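Local coordinates for protein NH(3)-dependent NAD(+) synthetase (Francisella tularensis subsp. holarctica LVS, PDB 3FIU) that belongs to the NAD synthase family of the HUP clan, has a parallel-stranded alpha/beta fold and binds adenosine monophosphate, pyrophosphate and magnesium, at residues 16-21 and 48-54; 144-148 and 167-171. One frame throughout, in Å; residues are numbered along the deposited sequence.

Interaction 1 (16-21 and 48-54); sequences LVNWLS and LAVKTGL
Thr-52 divides its two branches between two jobs: its methyl reaches across to the backbone of helix 9-25, while its hydroxyl turns back on its own chain. CG2 of Thr-52 lies 3.5 Å from O of Val-17, and it also rests against CB of Leu-20 and N of Ser-21. A chi1 of 69° places OG1 between the backbone N and the carbonyl carbon, where it donates to O of Ala-49 at 2.7 Å. That carbonyl is gripped twice, since Thr-52 N also bonds to it. OG1 in turn accepts from N of Leu-54 at 3.0 Å (N-H...O angle 162°), an ST turn that carries the chain past Gly-53, whose positive phi marks the departure from helical geometry. No hydrogen bond crosses between the segments, so apolar packing carries the contact. These are neighbouring helices of an alpha/beta fold of the HUP clan, and Phe-32 of strand 31-35 touches both, through Leu-20 on helix 9-25 and Ala-49 on helix 40-51; it also meets Thr-52. Val-17 straddles the opposing backbone: CG1 faces the Lys-51 to Thr-52 peptide, whereas CG2 sits 3.7 Å from CB of Lys-51 and near O of Leu-48. The Lys-51 chain then leads off, contributing little beyond its first carbon. Leu-48 spans two turns of helix 9-25, its CD1 meeting CD2 of Leu-16 at 3.7 Å and its CB meeting CD1 of Leu-20 at 3.9 Å, with the Leu-20 and Leu-48 side chains nearly at right angles. At the other end, CD1 of Leu-54 lies 3.9 Å from OG of Ser-21.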
loop_
_atom_site.group_PDB
_atom_site.type_symbol
_atom_site.label_atom_id
_atom_site.label_comp_id
_atom_site.label_asym_id
_atom_site.label_seq_id
_atom_site.Cartn_x
_atom_site.Cartn_y
_atom_site.Cartn_z
ATOM N N LEU A 16 18.592 0.393 -17.693
ATOM C CA LEU A 16 17.872 0.574 -16.444
ATOM C C LEU A 16 18.210 1.906 -15.781
ATOM O O LEU A 16 17.318 2.625 -15.309
ATOM C CB LEU A 16 18.205 -0.598 -15.531
ATOM C CG LEU A 16 17.072 -1.283 -14.789
ATOM C CD1 LEU A 16 15.730 -1.205 -15.545
ATOM C CD2 LEU A 16 17.489 -2.712 -14.476
ATOM N N VAL A 17 19.501 2.255 -15.777
ATOM C CA VAL A 17 19.968 3.529 -15.220
ATOM C C VAL A 17 19.341 4.723 -15.973
ATOM O O VAL A 17 18.879 5.695 -15.355
ATOM C CB VAL A 17 21.537 3.626 -15.218
ATOM C CG1 VAL A 17 21.984 5.011 -14.813
ATOM C CG2 VAL A 17 22.154 2.584 -14.256
ATOM N N ASN A 18 19.329 4.642 -17.300
ATOM C CA ASN A 18 18.725 5.693 -18.129
ATOM C C ASN A 18 17.230 5.821 -17.829
ATOM O O ASN A 18 16.723 6.930 -17.618
ATOM C CB ASN A 18 18.925 5.391 -19.616
ATOM C CG ASN A 18 20.375 5.553 -20.074
ATOM O OD1 ASN A 18 21.157 6.293 -19.473
ATOM N ND2 ASN A 18 20.730 4.862 -21.154
ATOM N N TRP A 19 16.557 4.669 -17.765
ATOM C CA TRP A 19 15.128 4.602 -17.450
ATOM C C TRP A 19 14.815 5.134 -16.044
ATOM O O TRP A 19 13.880 5.922 -15.862
ATOM C CB TRP A 19 14.623 3.177 -17.649
ATOM C CG TRP A 19 13.168 2.970 -17.295
ATOM C CD1 TRP A 19 12.085 3.275 -18.065
ATOM C CD2 TRP A 19 12.654 2.414 -16.076
ATOM N NE1 TRP A 19 10.919 2.935 -17.407
ATOM C CE2 TRP A 19 11.242 2.403 -16.185
ATOM C CE3 TRP A 19 13.252 1.905 -14.912
ATOM C CZ2 TRP A 19 10.419 1.924 -15.169
ATOM C CZ3 TRP A 19 12.437 1.427 -13.892
ATOM C CH2 TRP A 19 11.030 1.426 -14.036
ATOM N N LEU A 20 15.590 4.719 -15.049
ATOM C CA LEU A 20 15.415 5.257 -13.710
ATOM C C LEU A 20 15.559 6.774 -13.709
ATOM O O LEU A 20 14.714 7.482 -13.138
ATOM C CB LEU A 20 16.396 4.628 -12.716
ATOM C CG LEU A 20 16.057 3.232 -12.214
ATOM C CD1 LEU A 20 17.255 2.663 -11.469
ATOM C CD2 LEU A 20 14.773 3.192 -11.352
ATOM N N SER A 21 16.607 7.270 -14.371
ATOM C CA SER A 21 16.852 8.700 -14.435
ATOM C C SER A 21 15.695 9.460 -15.080
ATOM O O SER A 21 15.171 10.386 -14.480
ATOM C CB SER A 21 18.170 9.021 -15.153
ATOM O OG SER A 21 18.401 10.406 -15.019
ATOM N N LEU A 48 22.102 0.649 -8.958
ATOM C CA LEU A 48 21.568 1.273 -10.177
ATOM C C LEU A 48 21.142 2.715 -9.936
ATOM O O LEU A 48 21.461 3.612 -10.740
ATOM C CB LEU A 48 20.402 0.446 -10.736
ATOM C CG LEU A 48 20.710 -0.989 -11.201
ATOM C CD1 LEU A 48 19.413 -1.773 -11.398
ATOM C CD2 LEU A 48 21.527 -0.999 -12.481
ATOM N N ALA A 49 20.418 2.951 -8.835
ATOM C CA ALA A 49 19.947 4.295 -8.511
ATOM C C ALA A 49 21.139 5.229 -8.419
ATOM O O ALA A 49 21.137 6.320 -9.017
ATOM C CB ALA A 49 19.194 4.308 -7.199
ATOM N N VAL A 50 22.163 4.792 -7.684
ATOM C CA VAL A 50 23.369 5.602 -7.494
ATOM C C VAL A 50 24.008 5.992 -8.831
ATOM O O VAL A 50 24.479 7.121 -8.981
ATOM C CB VAL A 50 24.392 4.919 -6.572
ATOM C CG1 VAL A 50 25.684 5.710 -6.581
ATOM C CG2 VAL A 50 23.820 4.863 -5.157
ATOM N N LYS A 51 23.992 5.071 -9.794
ATOM C CA LYS A 51 24.586 5.321 -11.117
ATOM C C LYS A 51 23.890 6.398 -11.946
ATOM O O LYS A 51 24.492 6.947 -12.874
ATOM C CB LYS A 51 24.652 4.032 -11.929
ATOM C CG LYS A 51 25.731 3.058 -11.439
ATOM C CD LYS A 51 26.413 2.370 -12.591
ATOM C CE LYS A 51 27.608 1.582 -12.104
ATOM N NZ LYS A 51 28.711 2.477 -11.668
ATOM N N THR A 52 22.631 6.709 -11.634
ATOM C CA THR A 52 21.929 7.808 -12.319
ATOM C C THR A 52 22.548 9.168 -11.996
ATOM O O THR A 52 22.284 10.141 -12.689
ATOM C CB THR A 52 20.428 7.930 -11.892
ATOM O OG1 THR A 52 20.351 8.369 -10.531
ATOM C CG2 THR A 52 19.655 6.620 -12.094
ATOM N N GLY A 53 23.328 9.232 -10.916
ATOM C CA GLY A 53 23.856 10.496 -10.395
ATOM C C GLY A 53 22.837 11.366 -9.665
ATOM O O GLY A 53 23.168 12.473 -9.235
ATOM N N LEU A 54 21.597 10.889 -9.532
ATOM C CA LEU A 54 20.577 11.604 -8.752
ATOM C C LEU A 54 20.681 11.249 -7.269
ATOM O O LEU A 54 21.113 10.152 -6.948
ATOM C CB LEU A 54 19.175 11.300 -9.270
ATOM C CG LEU A 54 18.870 11.667 -10.738
ATOM C CD1 LEU A 54 17.631 10.919 -11.213
ATOM C CD2 LEU A 54 18.689 13.165 -10.874
#

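Interaction 2 (144-148 and 167-171); sequences NACEW and VNLKK. With MG (magnesium ion), chain E; POP (pyrophosphate 2-), chain H.
Ala-145, the first residue of helix 145-150, packs directly on segment 167-171, and the helix opens with a capping box between Asn-144 and Glu-147. Ala-145 N donates to O of Leu-169 at 2.7 Å, and its CA comes within 3.2 Å of O of Val-167, so two loop carbonyls crowd this one residue. The box is documented by two reciprocal bonds: Glu-147 N to Asn-144 OD1 is nearly straight at 168°, and Asn-144 N meets Glu-147 OE2 at 3.0 Å, on the anti side of the carboxylate. Packing stays close at both flanks of Ala-145. CG2 of Val-167 lies over one face of the Trp-148 indole, 3.7 Å from Trp-148 CG, a CH-pi contact offset toward the rim, and SG of Cys-146 settles 3.6 Å from N of Lys-171. The outer side is looser: the solvent-exposed Asn-168 and Lys-170 both point CB away from 144-148, and the Asn-168 side chain stays more than 5 Å from it. Asn-168 ND2 bonds instead to Phe-249 and Pro-247 of the second subunit, and Lys-170 NZ to Asp-218. The inner end contributes Glu-147 and Lys-171 to the pyrophosphate pocket. Glu-147 OE1 binds the magnesium ion at 2.2 Å, together with Asp-41, two pyrophosphate oxygens and a water that donates to Glu-147 OE2, the oxygen already held by the cap. Lys-171 bends at chi2 (71°), then runs extended past the Asn-144 amide, and its NZ reaches O5 of the pyrophosphate at 2.7 Å. A second water accepts from both Lys-171 NZ and Asn-144 ND2.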
loop_
_atom_site.group_PDB
_atom_site.type_symbol
_atom_site.label_atom_id
_atom_site.label_comp_id
_atom_site.label_asym_id
_atom_site.label_seq_id
_atom_site.Cartn_x
_atom_site.Cartn_y
_atom_site.Cartn_z
ATOM N N ASN A 144 11.741 -8.675 -7.994
ATOM C CA ASN A 144 12.262 -9.212 -9.248
ATOM C C ASN A 144 11.145 -10.081 -9.871
ATOM O O ASN A 144 10.078 -10.246 -9.245
ATOM C CB ASN A 144 13.560 -10.014 -9.025
ATOM C CG ASN A 144 13.376 -11.170 -8.055
ATOM O OD1 ASN A 144 12.462 -11.969 -8.205
ATOM N ND2 ASN A 144 14.243 -11.252 -7.039
ATOM N N ALA A 145 11.362 -10.613 -11.083
ATOM C CA ALA A 145 10.291 -11.379 -11.763
ATOM C C ALA A 145 9.834 -12.607 -10.986
ATOM O O ALA A 145 8.640 -12.964 -11.049
ATOM C CB ALA A 145 10.671 -11.751 -13.197
ATOM N N CYS A 146 10.759 -13.235 -10.250
ATOM C CA CYS A 146 10.416 -14.415 -9.418
ATOM C C CYS A 146 9.478 -14.079 -8.261
ATOM O O CYS A 146 8.410 -14.699 -8.101
ATOM C CB CYS A 146 11.657 -15.102 -8.869
ATOM S SG CYS A 146 12.865 -15.615 -10.134
ATOM N N GLU A 147 9.887 -13.113 -7.433
ATOM C CA GLU A 147 9.030 -12.640 -6.342
ATOM C C GLU A 147 7.673 -12.182 -6.853
ATOM O O GLU A 147 6.636 -12.548 -6.280
ATOM C CB GLU A 147 9.719 -11.523 -5.565
ATOM C CG GLU A 147 11.081 -11.928 -5.105
ATOM C CD GLU A 147 11.904 -10.752 -4.561
ATOM O OE1 GLU A 147 12.488 -10.941 -3.490
ATOM O OE2 GLU A 147 11.932 -9.662 -5.162
ATOM N N TRP A 148 7.677 -11.405 -7.930
ATOM C CA TRP A 148 6.435 -10.946 -8.528
ATOM C C TRP A 148 5.501 -12.135 -8.900
ATOM O O TRP A 148 4.351 -12.245 -8.414
ATOM C CB TRP A 148 6.707 -10.013 -9.722
ATOM C CG TRP A 148 5.516 -9.110 -9.973
ATOM C CD1 TRP A 148 4.660 -9.147 -11.040
ATOM C CD2 TRP A 148 5.020 -8.077 -9.095
ATOM N NE1 TRP A 148 3.677 -8.184 -10.891
ATOM C CE2 TRP A 148 3.884 -7.512 -9.711
ATOM C CE3 TRP A 148 5.447 -7.564 -7.855
ATOM C CZ2 TRP A 148 3.163 -6.462 -9.140
ATOM C CZ3 TRP A 148 4.713 -6.511 -7.269
ATOM C CH2 TRP A 148 3.582 -5.981 -7.918
ATOM N N VAL A 167 11.690 -5.789 -11.949
ATOM C CA VAL A 167 10.527 -6.688 -11.953
ATOM C C VAL A 167 10.465 -7.600 -13.205
ATOM O O VAL A 167 9.789 -8.613 -13.186
ATOM C CB VAL A 167 9.213 -5.869 -11.719
ATOM C CG1 VAL A 167 8.804 -5.114 -12.998
ATOM C CG2 VAL A 167 8.071 -6.752 -11.136
ATOM N N ASN A 168 11.174 -7.252 -14.271
ATOM C CA ASN A 168 11.295 -8.140 -15.443
ATOM C C ASN A 168 12.473 -9.126 -15.360
ATOM O O ASN A 168 12.625 -9.975 -16.235
ATOM C CB ASN A 168 11.390 -7.346 -16.747
ATOM C CG ASN A 168 10.167 -6.526 -17.021
ATOM O OD1 ASN A 168 9.080 -6.831 -16.547
ATOM N ND2 ASN A 168 10.344 -5.465 -17.777
ATOM N N LEU A 169 13.270 -9.052 -14.290
ATOM C CA LEU A 169 14.486 -9.882 -14.173
ATOM C C LEU A 169 14.335 -11.192 -13.397
ATOM O O LEU A 169 13.744 -11.233 -12.308
ATOM C CB LEU A 169 15.608 -9.060 -13.512
ATOM C CG LEU A 169 16.099 -7.777 -14.185
ATOM C CD1 LEU A 169 17.123 -7.057 -13.304
ATOM C CD2 LEU A 169 16.689 -8.040 -15.559
ATOM N N LYS A 170 14.911 -12.259 -13.951
ATOM C CA LYS A 170 15.040 -13.538 -13.254
ATOM C C LYS A 170 16.069 -13.359 -12.146
ATOM O O LYS A 170 16.926 -12.469 -12.225
ATOM C CB LYS A 170 15.575 -14.611 -14.208
ATOM C CG LYS A 170 14.558 -15.116 -15.236
ATOM C CD LYS A 170 15.239 -16.112 -16.200
ATOM C CE LYS A 170 16.056 -15.391 -17.261
ATOM N NZ LYS A 170 17.035 -16.304 -17.952
ATOM N N LYS A 171 16.011 -14.216 -11.143
ATOM C CA LYS A 171 16.920 -14.068 -9.997
ATOM C C LYS A 171 18.394 -14.173 -10.440
ATOM O O LYS A 171 19.249 -13.407 -10.001
ATOM C CB LYS A 171 16.575 -15.102 -8.922
ATOM C CG LYS A 171 17.280 -14.866 -7.574
ATOM C CD LYS A 171 16.681 -13.631 -6.882
ATOM C CE LYS A 171 17.322 -13.424 -5.496
ATOM N NZ LYS A 171 16.611 -12.290 -4.738
HETATM MG MG MG E . 13.955 -9.662 -2.468
HETATM P P1 POP H . 16.504 -8.473 -0.786
HETATM O O1 POP H . 17.432 -7.323 -1.094
HETATM O O2 POP H . 15.166 -8.287 -1.444
HETATM O O3 POP H . 16.294 -8.721 0.700
HETATM O O POP H . 17.139 -9.805 -1.461
HETATM P P2 POP H . 16.468 -11.263 -1.316
HETATM O O4 POP H . 15.094 -11.254 -1.966
HETATM O O5 POP H . 17.419 -12.103 -2.119
HETATM O O6 POP H . 16.412 -11.750 0.112
HETATM O O HOH W 1 13.974 -12.950 -4.648
HETATM O O HOH W 2 12.745 -7.977 -3.321
#

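Overall arrangement
From the N terminus, helix 9-25 leads into strand 31-35 and then helix 40-51; interaction 1 closes this first loop by bringing 48-54 back against 16-21, just before strand 56-60. The chain then adds strands 56-60 and 84-87, the latter at one edge of the sheet, and, after helix 113-135, strand 137-139 at the opposite edge. Interaction 2 opens only beyond that strand and joins helix 145-150 to the approach to helix 171-180. The two closures are therefore in series, neither nested nor crossed, with centres 19 Å apart. Interaction 1 pairs two helices that flank the sheet, whereas interaction 2 supplies residues to the pyrophosphate and magnesium sites; both also reach the second subunit.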